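Local coordinates for galacto-N-biose/lacto-N-biose I transporter substrate-binding protein (PDB 2Z8E) that probably captures the disaccharides galacto-N-biose and lacto-N-biose outside the cell and hands them to an ABC transporter for uptake, at residues T19-L24 against T52-K57. Residues are numbered along the deposited sequence; the frame is centred on the assembly and turned at random.
Sequences TYMHRL and TKFDGK. With NGA (2-acetamido-2-deoxy-beta-D-galactopyranose), chain C.
The imidazole of H22 lies across the backbone of K53, with K53 CA 3.8 Å from the ring centroid in a CH-pi contact over one face, and K53 CB close to H22 CE1. At the edge of the same ring, nearly in its plane, H22 ND1 accepts the backbone N of L24 at 3.0 Å. M21 SD comes obliquely to the F54 ring, 4.2 Å from F54 CD1, a Met-aromatic contact; K57 O lies at the edge of the F54 ring, in its plane, and M61 and K64 of helix 61-71 also touch F54. The R23 guanidinium has a sugar oxygen, O3, at its edge. CG of H22 sits between its own backbone N and carbonyl carbon (chi1 68°), which turns the ring back over K53 while ND1 reaches the turn that follows the strand. With alanine in place of H22, L24 N would probably lose its in-plane ring acceptor, and K53 CA the ring face it packs against. Strands 16-22 and 47-53 run parallel as the two strands of a beta-alpha-beta unit whose crossover is helix 33-43, part of the periplasmic-binding-protein fold. T52 N donates to Y20 O, H22 N to T52 O, and F54 N to H22 O (2.8 Å), the last almost straight on to the carbonyl. Past the strand ends, the side chain of K53 runs straight to CE and then turns at chi4 (48°), bringing NZ to L24 O at 3.0 Å, above the carbonyl plane; a water accepts from K53 NZ and donates to R23 O (2.7 Å), tying lysine and turn together again. This turn delivers R23 to the sugar: NH1 makes weak hydrogen bonds to O3 and O7 of 2-acetamido-2-deoxy-beta-D-galactopyranose, both 3.1 Å, while NH2 forms a salt bridge with E84. The bound galactose touches both R23 and L24.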
loop_
_atom_site.group_PDB
_atom_site.type_symbol
_atom_site.label_atom_id
_atom_site.label_comp_id
_atom_site.label_asym_id
_atom_site.label_seq_id
_atom_site.Cartn_x
_atom_site.Cartn_y
_atom_site.Cartn_z
ATOM N N THR A 19 -15.012 16.138 -10.631
ATOM C CA THR A 19 -15.247 15.236 -9.503
ATOM C C THR A 19 -14.018 14.322 -9.263
ATOM O O THR A 19 -13.346 13.908 -10.197
ATOM C CB THR A 19 -16.503 14.391 -9.709
ATOM O OG1 THR A 19 -16.415 13.757 -10.987
ATOM C CG2 THR A 19 -17.802 15.279 -9.629
ATOM N N TYR A 20 -13.760 14.039 -7.980
ATOM C CA TYR A 20 -12.569 13.300 -7.537
ATOM C C TYR A 20 -13.007 12.314 -6.448
ATOM O O TYR A 20 -13.397 12.715 -5.359
ATOM C CB TYR A 20 -11.484 14.284 -7.032
ATOM C CG TYR A 20 -10.283 13.674 -6.257
ATOM C CD1 TYR A 20 -9.806 12.399 -6.539
ATOM C CD2 TYR A 20 -9.618 14.413 -5.266
ATOM C CE1 TYR A 20 -8.694 11.831 -5.817
ATOM C CE2 TYR A 20 -8.510 13.866 -4.529
ATOM C CZ TYR A 20 -8.066 12.569 -4.824
ATOM O OH TYR A 20 -6.998 12.010 -4.129
ATOM N N MET A 21 -12.975 11.029 -6.763
ATOM C CA MET A 21 -13.261 9.987 -5.759
ATOM C C MET A 21 -11.934 9.419 -5.217
ATOM O O MET A 21 -11.097 8.968 -5.974
ATOM C CB MET A 21 -14.084 8.845 -6.372
ATOM C CG MET A 21 -14.798 7.964 -5.314
ATOM S SD MET A 21 -15.341 6.342 -5.887
ATOM C CE MET A 21 -16.314 6.759 -7.331
ATOM N N HIS A 22 -11.782 9.432 -3.906
ATOM C CA HIS A 22 -10.556 8.959 -3.279
ATOM C C HIS A 22 -10.877 7.932 -2.186
ATOM O O HIS A 22 -12.062 7.744 -1.812
ATOM C CB HIS A 22 -9.827 10.141 -2.666
ATOM C CG HIS A 22 -10.543 10.728 -1.507
ATOM N ND1 HIS A 22 -10.345 10.283 -0.219
ATOM C CD2 HIS A 22 -11.524 11.662 -1.442
ATOM C CE1 HIS A 22 -11.143 10.951 0.599
ATOM N NE2 HIS A 22 -11.857 11.803 -0.117
ATOM N N ARG A 23 -9.841 7.286 -1.642
ATOM C CA ARG A 23 -10.040 6.369 -0.516
ATOM C C ARG A 23 -8.998 6.661 0.553
ATOM O O ARG A 23 -8.408 5.773 1.196
ATOM C CB ARG A 23 -10.123 4.891 -0.973
ATOM C CG ARG A 23 -8.987 4.328 -1.866
ATOM C CD ARG A 23 -9.325 2.884 -2.268
ATOM N NE ARG A 23 -8.413 2.238 -3.227
ATOM C CZ ARG A 23 -7.212 1.737 -2.926
ATOM N NH1 ARG A 23 -6.709 1.835 -1.708
ATOM N NH2 ARG A 23 -6.504 1.157 -3.866
ATOM N N LEU A 24 -8.768 7.952 0.739
ATOM C CA LEU A 24 -7.869 8.405 1.778
ATOM C C LEU A 24 -8.579 8.374 3.120
ATOM O O LEU A 24 -9.803 8.575 3.162
ATOM C CB LEU A 24 -7.329 9.789 1.432
ATOM C CG LEU A 24 -6.474 9.860 0.132
ATOM C CD1 LEU A 24 -5.922 11.271 0.033
ATOM C CD2 LEU A 24 -5.344 8.855 0.120
ATOM N N THR A 52 -15.054 13.114 -3.084
ATOM C CA THR A 52 -15.795 12.177 -2.219
ATOM C C THR A 52 -14.980 10.920 -1.848
ATOM O O THR A 52 -14.307 10.343 -2.696
ATOM C CB THR A 52 -17.115 11.696 -2.874
ATOM O OG1 THR A 52 -16.805 11.032 -4.108
ATOM C CG2 THR A 52 -18.051 12.868 -3.156
ATOM N N LYS A 53 -15.120 10.471 -0.598
ATOM C CA LYS A 53 -14.437 9.255 -0.119
ATOM C C LYS A 53 -15.283 8.032 -0.388
ATOM O O LYS A 53 -16.443 7.975 0.073
ATOM C CB LYS A 53 -14.175 9.381 1.390
ATOM C CG LYS A 53 -13.618 8.119 2.031
ATOM C CD LYS A 53 -13.173 8.445 3.427
ATOM C CE LYS A 53 -12.703 7.168 4.179
ATOM N NZ LYS A 53 -11.765 6.377 3.312
ATOM N N PHE A 54 -14.732 7.060 -1.132
ATOM C CA PHE A 54 -15.393 5.758 -1.345
ATOM C C PHE A 54 -15.911 5.152 -0.004
ATOM O O PHE A 54 -15.176 5.115 0.988
ATOM C CB PHE A 54 -14.439 4.810 -2.061
ATOM C CG PHE A 54 -14.996 3.436 -2.309
ATOM C CD1 PHE A 54 -16.057 3.233 -3.212
ATOM C CD2 PHE A 54 -14.443 2.328 -1.662
ATOM C CE1 PHE A 54 -16.557 1.961 -3.462
ATOM C CE2 PHE A 54 -14.935 1.049 -1.905
ATOM C CZ PHE A 54 -16.000 0.864 -2.803
ATOM N N ASP A 55 -17.198 4.768 0.035
ATOM C CA ASP A 55 -17.806 4.118 1.212
ATOM C C ASP A 55 -17.746 2.596 1.013
ATOM O O ASP A 55 -18.519 1.997 0.255
ATOM C CB ASP A 55 -19.260 4.617 1.463
ATOM C CG ASP A 55 -19.819 4.248 2.890
ATOM O OD1 ASP A 55 -19.134 3.602 3.732
ATOM O OD2 ASP A 55 -20.998 4.621 3.174
ATOM N N GLY A 56 -16.791 1.975 1.685
ATOM C CA GLY A 56 -16.581 0.564 1.523
ATOM C C GLY A 56 -15.134 0.192 1.718
ATOM O O GLY A 56 -14.318 1.024 2.137
ATOM N N LYS A 57 -14.853 -1.076 1.425
ATOM C CA LYS A 57 -13.559 -1.734 1.625
ATOM C C LYS A 57 -12.638 -1.342 0.443
ATOM O O LYS A 57 -13.057 -1.389 -0.725
ATOM C CB LYS A 57 -13.822 -3.246 1.622
ATOM C CG LYS A 57 -12.680 -4.159 2.001
ATOM C CD LYS A 57 -13.001 -5.585 1.527
ATOM C CE LYS A 57 -11.906 -6.578 1.903
ATOM N NZ LYS A 57 -10.553 -6.346 1.297
HETATM C C1 NGA C . -5.714 -1.815 2.469
HETATM C C2 NGA C . -5.410 -0.884 1.254
HETATM C C3 NGA C . -4.999 0.487 1.783
HETATM C C4 NGA C . -5.961 1.039 2.871
HETATM C C5 NGA C . -6.250 -0.012 3.951
HETATM C C6 NGA C . -7.304 0.464 4.931
HETATM C C7 NGA C . -4.413 -1.435 -0.908
HETATM C C8 NGA C . -3.251 -2.061 -1.616
HETATM N N2 NGA C . -4.337 -1.463 0.423
HETATM O O1 NGA C . -6.294 -2.970 1.945
HETATM O O3 NGA C . -4.803 1.411 0.691
HETATM O O4 NGA C . -7.172 1.544 2.246
HETATM O O5 NGA C . -6.677 -1.226 3.324
HETATM O O6 NGA C . -6.807 1.560 5.748
HETATM O O7 NGA C . -5.371 -0.934 -1.514
HETATM O O HOH W 1 -9.228 4.622 3.503
#